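Uncharacterized protein (Legionella pneumophila subsp. pneumophila, PDB 5T2X) is of unknown function, a largely helical protein of the DUF5630 family from Legionella with no strands in its modelled chain. Local coordinates at residues 89-92 against 93-97; 118-121 against 122-125; 249-252 against 253-256. All coordinates share one frame; numbering follows the deposited sequence.

Contact 1: 89-92 against 93-97; sequences LTVS and QLVKG
T90 and Q93 meet at the start of the helix: the backbone N of T90 donates to OE1 of Q93 at 3.0 Å, almost straight (N-H...O 169°) and in the plane of the amide on a lone pair. Q93 gets there by folding back. Its CG lies beside its own backbone N (chi1 -66°), and the extended chain beyond carries the amide toward the residues just before the helix. There CG of Q93 also meets OG1 of T90 at 3.3 Å. The helical ladder starts alongside, with L94 N on T90 O at 3.0 Å, V95 N on V91 O at 3.0 Å and K96 N on S92 O at 2.8 Å. One water joins two side chains a turn apart, giving a hydrogen bond to OG of S92 and accepting one from NZ of K96. The same S92 hydroxyl is hydrogen-bonded to E61, which forms a long, weak ion pair with K96. Further out, CD2 of L89 comes within 3.3 Å of OE1 of Q93, the two side chains crossing at about a right angle. On another side of the turn, V91 and V95 meet loosely through their CG2 methyls, 4.4 Å apart, with R70 and L73 of helix 66-76 beyond. With T90 as N-cap, the bond from its N-H to the Q93 side chain is one arm of a capping box, at the start of helix 91-111.

Contact 2: 118-121 against 122-125; sequences NELE and FLKK
N118 meets F122 through its backbone: its carbonyl O accepts the N-H of F122 at 3.1 Å, and CD2 of F122 comes within 3.5 Å of that oxygen, which lies oblique to the ring. One residue on, E119 makes the shortest backbone bond of the turn, its O receiving L123 N at 2.8 Å. Its side chain starts anti to the backbone N (chi1 178°) and runs out extended alongside L123, the two side chains running in the same direction. Thus CG of E119 packs on CD1 of L123 at 4.0 Å, with OE2 close to the same methyl. The carboxylate is engaged elsewhere: OE2 forms a salt bridge with R108, and OE1 takes the backbone N-H of F115, so both oxygens of this buried acid have a partner, which restrains how the carboxylate is turned. L120 accepts K124 N at 3.0 Å, while its CD2 only grazes CD1 of L123, at 4.4 Å. Last comes E121, whose O binds K125 N at 3.2 Å and is brushed by CG of K125. The carboxylate of E121 and the ammonium of K125 stay apart, OE2 to NZ being 7.0 Å; the K125 chain, bent at chi3 and chi4, brings NZ to a salt bridge with E51. These turns make up most of helix 117-128, from its second residue on. Against helix 91-111 it lays F122 on Q103 and C107, and N118 on C107 and E111; L120 and L123 face helix 132-147, where L138 touches both.

Contact 3: 249-252 against 253-256; sequences KIPS and TLLN
I250 and L255 set their side chains at about a right angle, and the touch between them is methyl on methyl, CG2 of I250 to CD2 of L255 at 3.9 Å. The isoleucine places CG2 anti to its own nitrogen, where it meets L255, and this methyl also lies 4.3 Å from CB of L254. L255 aims its side chain back at the residues before it, so that its CG rests 3.6 Å from the carbonyl O of P251 on the way to the isoleucine. P251 and L254 form the second pair. They approach at a slant, and the ring corner CG of P251 meets CD1 of L254 at 3.7 Å, the closest apolar approach of this contact. These pairs close a turn whose backbone bonds are all weak. P251 O is shared by L254 N at 3.2 Å and L255 N at 3.4 Å, neither of them straight, and L255 N is itself divided between this oxygen and S252 O. Three apolar contacts, I250 with L254, I250 with L255 and P251 with L254, accompany these weak bonds. Just upstream, K249 has a positive phi (54°) and ends the preceding helix in a Schellman motif, so the chain turns from one helix into the next within a few residues. This short connection joins helix 237-248 to helix 252-272 at the surface, with its apolar side on helix 191-207: I250 and L255 both rest on L198, and L254 on Q195.

All three contacts are local, each within one continuous stretch of chain, and they follow one another in series. Contacts 1 and 2 belong to consecutive helices, 91-111 and 117-128; their centres lie 16 Å apart and their nearest atoms about 6 Å, so they do not touch directly. A hydrogen bond between G97 O and S126 OG links the two helices where contact 1 ends, while F122 of contact 2 packs further along helix 91-111. Contact 3 stands apart, its centre about 40 Å from that of contact 1 and 41 Å from that of contact 2. It marks a helix start, as contact 1 does, whereas contact 2 lies inside a helix. With the function unknown, none of the contacts can be tied to an active site.

Contact 1: 89-92 against 93-97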
loop_
_atom_site.group_PDB
_atom_site.type_symbol
_atom_site.label_atom_id
_atom_site.label_comp_id
_atom_site.label_asym_id
_atom_site.label_seq_id
_atom_site.Cartn_x
_atom_site.Cartn_y
_atom_site.Cartn_z
ATOM N N LEU A 89 -0.202 6.258 7.217
ATOM C CA LEU A 89 1.203 6.074 6.881
ATOM C C LEU A 89 1.973 7.382 7.016
ATOM O O LEU A 89 1.461 8.459 6.699
ATOM C CB LEU A 89 1.352 5.528 5.460
ATOM C CG LEU A 89 0.932 4.075 5.236
ATOM C CD1 LEU A 89 1.330 3.612 3.842
ATOM C CD2 LEU A 89 1.534 3.169 6.299
ATOM N N THR A 90 3.212 7.280 7.492
ATOM C CA THR A 90 4.082 8.440 7.598
ATOM C C THR A 90 4.784 8.696 6.266
ATOM O O THR A 90 4.747 7.876 5.344
ATOM C CB THR A 90 5.109 8.246 8.713
ATOM O OG1 THR A 90 6.030 7.212 8.344
ATOM C CG2 THR A 90 4.416 7.855 10.010
ATOM N N VAL A 91 5.437 9.856 6.172
ATOM C CA VAL A 91 6.080 10.232 4.916
ATOM C C VAL A 91 7.285 9.340 4.631
ATOM O O VAL A 91 7.614 9.088 3.465
ATOM C CB VAL A 91 6.459 11.726 4.937
ATOM C CG1 VAL A 91 7.503 12.008 6.009
ATOM C CG2 VAL A 91 6.947 12.179 3.565
ATOM N N SER A 92 7.955 8.836 5.672
ATOM C CA SER A 92 9.086 7.942 5.441
ATOM C C SER A 92 8.613 6.583 4.943
ATOM O O SER A 92 9.233 5.993 4.051
ATOM C CB SER A 92 9.914 7.785 6.717
ATOM O OG SER A 92 9.246 6.973 7.666
ATOM N N GLN A 93 7.516 6.074 5.509
ATOM C CA GLN A 93 6.928 4.840 5.002
ATOM C C GLN A 93 6.502 4.995 3.549
ATOM O O GLN A 93 6.640 4.062 2.749
ATOM C CB GLN A 93 5.738 4.434 5.868
ATOM C CG GLN A 93 6.115 4.045 7.285
ATOM C CD GLN A 93 4.906 3.725 8.136
ATOM O OE1 GLN A 93 3.930 4.473 8.155
ATOM N NE2 GLN A 93 4.962 2.603 8.843
ATOM N N LEU A 94 5.988 6.172 3.187
ATOM C CA LEU A 94 5.593 6.408 1.804
ATOM C C LEU A 94 6.802 6.419 0.878
ATOM O O LEU A 94 6.773 5.808 -0.196
ATOM C CB LEU A 94 4.820 7.723 1.701
ATOM C CG LEU A 94 4.366 8.141 0.302
ATOM C CD1 LEU A 94 3.440 7.096 -0.300
ATOM C CD2 LEU A 94 3.687 9.501 0.348
ATOM N N VAL A 95 7.878 7.097 1.283
ATOM C CA VAL A 95 9.056 7.213 0.426
ATOM C C VAL A 95 9.784 5.877 0.330
ATOM O O VAL A 95 10.167 5.439 -0.762
ATOM C CB VAL A 95 9.984 8.327 0.940
ATOM C CG1 VAL A 95 11.299 8.314 0.180
ATOM C CG2 VAL A 95 9.306 9.680 0.804
ATOM N N LYS A 96 9.994 5.212 1.469
ATOM C CA LYS A 96 10.650 3.908 1.445
ATOM C C LYS A 96 9.834 2.898 0.651
ATOM O O LYS A 96 10.393 2.092 -0.102
ATOM C CB LYS A 96 10.880 3.400 2.867
ATOM C CG LYS A 96 11.867 4.209 3.686
ATOM C CD LYS A 96 11.958 3.647 5.094
ATOM C CE LYS A 96 12.829 4.504 5.991
ATOM N NZ LYS A 96 12.809 4.002 7.393
ATOM N N GLY A 97 8.509 2.926 0.806
ATOM C CA GLY A 97 7.667 2.005 0.061
ATOM C C GLY A 97 7.751 2.220 -1.437
ATOM O O GLY A 97 7.791 1.260 -2.210
HETATM O O HOH W 1 9.708 4.045 7.555
#

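Contact 2: 118-121 against 122-125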
loop_
_atom_site.group_PDB
_atom_site.type_symbol
_atom_site.label_atom_id
_atom_site.label_comp_id
_atom_site.label_asym_id
_atom_site.label_seq_id
_atom_site.Cartn_x
_atom_site.Cartn_y
_atom_site.Cartn_z
ATOM N N ASN A 118 14.830 -11.825 -6.390
ATOM C CA ASN A 118 15.224 -10.455 -6.078
ATOM C C ASN A 118 14.009 -9.538 -6.008
ATOM O O ASN A 118 13.881 -8.731 -5.080
ATOM C CB ASN A 118 16.225 -9.941 -7.113
ATOM C CG ASN A 118 17.566 -10.642 -7.029
ATOM O OD1 ASN A 118 17.919 -11.214 -5.997
ATOM N ND2 ASN A 118 18.327 -10.595 -8.116
ATOM N N GLU A 119 13.105 -9.646 -6.986
ATOM C CA GLU A 119 11.912 -8.807 -6.983
ATOM C C GLU A 119 11.063 -9.061 -5.745
ATOM O O GLU A 119 10.597 -8.115 -5.098
ATOM C CB GLU A 119 11.088 -9.047 -8.250
ATOM C CG GLU A 119 9.802 -8.235 -8.289
ATOM C CD GLU A 119 8.893 -8.616 -9.440
ATOM O OE1 GLU A 119 9.343 -9.354 -10.342
ATOM O OE2 GLU A 119 7.725 -8.177 -9.437
ATOM N N LEU A 120 10.856 -10.334 -5.396
ATOM C CA LEU A 120 10.063 -10.660 -4.214
ATOM C C LEU A 120 10.699 -10.097 -2.952
ATOM O O LEU A 120 9.994 -9.662 -2.033
ATOM C CB LEU A 120 9.890 -12.175 -4.100
ATOM C CG LEU A 120 8.922 -12.830 -5.087
ATOM C CD1 LEU A 120 8.998 -14.348 -4.995
ATOM C CD2 LEU A 120 7.504 -12.349 -4.830
ATOM N N GLU A 121 12.031 -10.093 -2.891
ATOM C CA GLU A 121 12.715 -9.565 -1.717
ATOM C C GLU A 121 12.468 -8.070 -1.563
ATOM O O GLU A 121 12.239 -7.585 -0.450
ATOM C CB GLU A 121 14.210 -9.871 -1.812
ATOM C CG GLU A 121 15.015 -9.519 -0.575
ATOM C CD GLU A 121 16.364 -10.213 -0.547
ATOM O OE1 GLU A 121 16.390 -11.463 -0.510
ATOM O OE2 GLU A 121 17.399 -9.513 -0.573
ATOM N N PHE A 122 12.498 -7.323 -2.670
ATOM C CA PHE A 122 12.201 -5.897 -2.594
ATOM C C PHE A 122 10.713 -5.643 -2.387
ATOM O O PHE A 122 10.340 -4.674 -1.717
ATOM C CB PHE A 122 12.687 -5.180 -3.854
ATOM C CG PHE A 122 14.145 -4.831 -3.831
ATOM C CD1 PHE A 122 14.635 -3.898 -2.931
ATOM C CD2 PHE A 122 15.027 -5.423 -4.718
ATOM C CE1 PHE A 122 15.980 -3.569 -2.910
ATOM C CE2 PHE A 122 16.374 -5.099 -4.703
ATOM C CZ PHE A 122 16.850 -4.170 -3.798
ATOM N N LEU A 123 9.849 -6.494 -2.950
ATOM C CA LEU A 123 8.414 -6.323 -2.746
ATOM C C LEU A 123 8.048 -6.461 -1.274
ATOM O O LEU A 123 7.186 -5.732 -0.771
ATOM C CB LEU A 123 7.638 -7.332 -3.592
ATOM C CG LEU A 123 7.510 -7.035 -5.088
ATOM C CD1 LEU A 123 6.717 -8.129 -5.784
ATOM C CD2 LEU A 123 6.861 -5.679 -5.319
ATOM N N LYS A 124 8.705 -7.381 -0.563
ATOM C CA LYS A 124 8.405 -7.580 0.849
ATOM C C LYS A 124 8.969 -6.460 1.712
ATOM O O LYS A 124 8.352 -6.091 2.718
ATOM C CB LYS A 124 8.933 -8.941 1.308
ATOM C CG LYS A 124 8.179 -10.108 0.686
ATOM C CD LYS A 124 8.715 -11.453 1.140
ATOM C CE LYS A 124 7.931 -12.589 0.500
ATOM N NZ LYS A 124 8.462 -13.926 0.881
ATOM N N LYS A 125 10.129 -5.909 1.346
ATOM C CA LYS A 125 10.612 -4.713 2.026
ATOM C C LYS A 125 9.691 -3.531 1.758
ATOM O O LYS A 125 9.459 -2.701 2.643
ATOM C CB LYS A 125 12.041 -4.396 1.589
ATOM C CG LYS A 125 13.044 -5.495 1.899
ATOM C CD LYS A 125 14.404 -5.193 1.290
ATOM C CE LYS A 125 15.032 -3.959 1.914
ATOM N NZ LYS A 125 15.282 -4.139 3.370
#

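Contact 3: 249-252 against 253-256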
loop_
_atom_site.group_PDB
_atom_site.type_symbol
_atom_site.label_atom_id
_atom_site.label_comp_id
_atom_site.label_asym_id
_atom_site.label_seq_id
_atom_site.Cartn_x
_atom_site.Cartn_y
_atom_site.Cartn_z
ATOM N N LYS A 249 -25.238 -14.523 -6.249
ATOM C CA LYS A 249 -26.530 -15.086 -5.851
ATOM C C LYS A 249 -26.846 -14.748 -4.397
ATOM O O LYS A 249 -27.449 -15.539 -3.668
ATOM C CB LYS A 249 -26.569 -16.600 -6.080
ATOM C CG LYS A 249 -26.306 -17.027 -7.516
ATOM C CD LYS A 249 -26.433 -18.537 -7.665
ATOM C CE LYS A 249 -26.187 -18.985 -9.097
ATOM N NZ LYS A 249 -24.790 -18.719 -9.534
ATOM N N ILE A 250 -26.422 -13.563 -3.972
ATOM C CA ILE A 250 -26.599 -13.119 -2.593
ATOM C C ILE A 250 -28.087 -12.931 -2.326
ATOM O O ILE A 250 -28.738 -12.114 -2.993
ATOM C CB ILE A 250 -25.816 -11.825 -2.320
ATOM C CG1 ILE A 250 -24.354 -11.990 -2.741
ATOM C CG2 ILE A 250 -25.911 -11.445 -0.850
ATOM C CD1 ILE A 250 -23.515 -10.746 -2.540
ATOM N N PRO A 251 -28.664 -13.664 -1.380
ATOM C CA PRO A 251 -30.092 -13.505 -1.089
ATOM C C PRO A 251 -30.389 -12.144 -0.479
ATOM O O PRO A 251 -29.528 -11.488 0.115
ATOM C CB PRO A 251 -30.381 -14.634 -0.094
ATOM C CG PRO A 251 -29.060 -14.902 0.553
ATOM C CD PRO A 251 -28.031 -14.678 -0.517
ATOM N N SER A 252 -31.647 -11.723 -0.637
ATOM C CA SER A 252 -32.076 -10.418 -0.149
ATOM C C SER A 252 -32.015 -10.311 1.367
ATOM O O SER A 252 -31.920 -9.197 1.892
ATOM C CB SER A 252 -33.497 -10.123 -0.631
ATOM O OG SER A 252 -33.596 -10.292 -2.033
ATOM N N THR A 253 -32.074 -11.439 2.080
ATOM C CA THR A 253 -32.007 -11.394 3.538
ATOM C C THR A 253 -30.628 -10.958 4.012
ATOM O O THR A 253 -30.507 -10.193 4.977
ATOM C CB THR A 253 -32.362 -12.762 4.121
ATOM O OG1 THR A 253 -33.634 -13.185 3.612
ATOM C CG2 THR A 253 -32.427 -12.693 5.642
ATOM N N LEU A 254 -29.576 -11.428 3.343
ATOM C CA LEU A 254 -28.211 -11.091 3.723
ATOM C C LEU A 254 -27.778 -9.716 3.231
ATOM O O LEU A 254 -26.749 -9.213 3.693
ATOM C CB LEU A 254 -27.237 -12.149 3.196
ATOM C CG LEU A 254 -27.020 -13.416 4.029
ATOM C CD1 LEU A 254 -28.273 -14.282 4.092
ATOM C CD2 LEU A 254 -25.845 -14.213 3.483
ATOM N N LEU A 255 -28.531 -9.100 2.316
ATOM C CA LEU A 255 -28.143 -7.794 1.792
ATOM C C LEU A 255 -28.159 -6.733 2.886
ATOM O O LEU A 255 -27.202 -5.965 3.036
ATOM C CB LEU A 255 -29.065 -7.392 0.640
ATOM C CG LEU A 255 -28.796 -8.037 -0.720
ATOM C CD1 LEU A 255 -29.762 -7.500 -1.763
ATOM C CD2 LEU A 255 -27.357 -7.799 -1.152
ATOM N N ASN A 256 -29.245 -6.676 3.664
ATOM C CA ASN A 256 -29.340 -5.683 4.730
ATOM C C ASN A 256 -28.244 -5.868 5.768
ATOM O O ASN A 256 -27.756 -4.885 6.338
ATOM C CB ASN A 256 -30.717 -5.753 5.393
ATOM C CG ASN A 256 -31.834 -5.322 4.465
ATOM O OD1 ASN A 256 -31.683 -4.376 3.692
ATOM N ND2 ASN A 256 -32.964 -6.018 4.534
#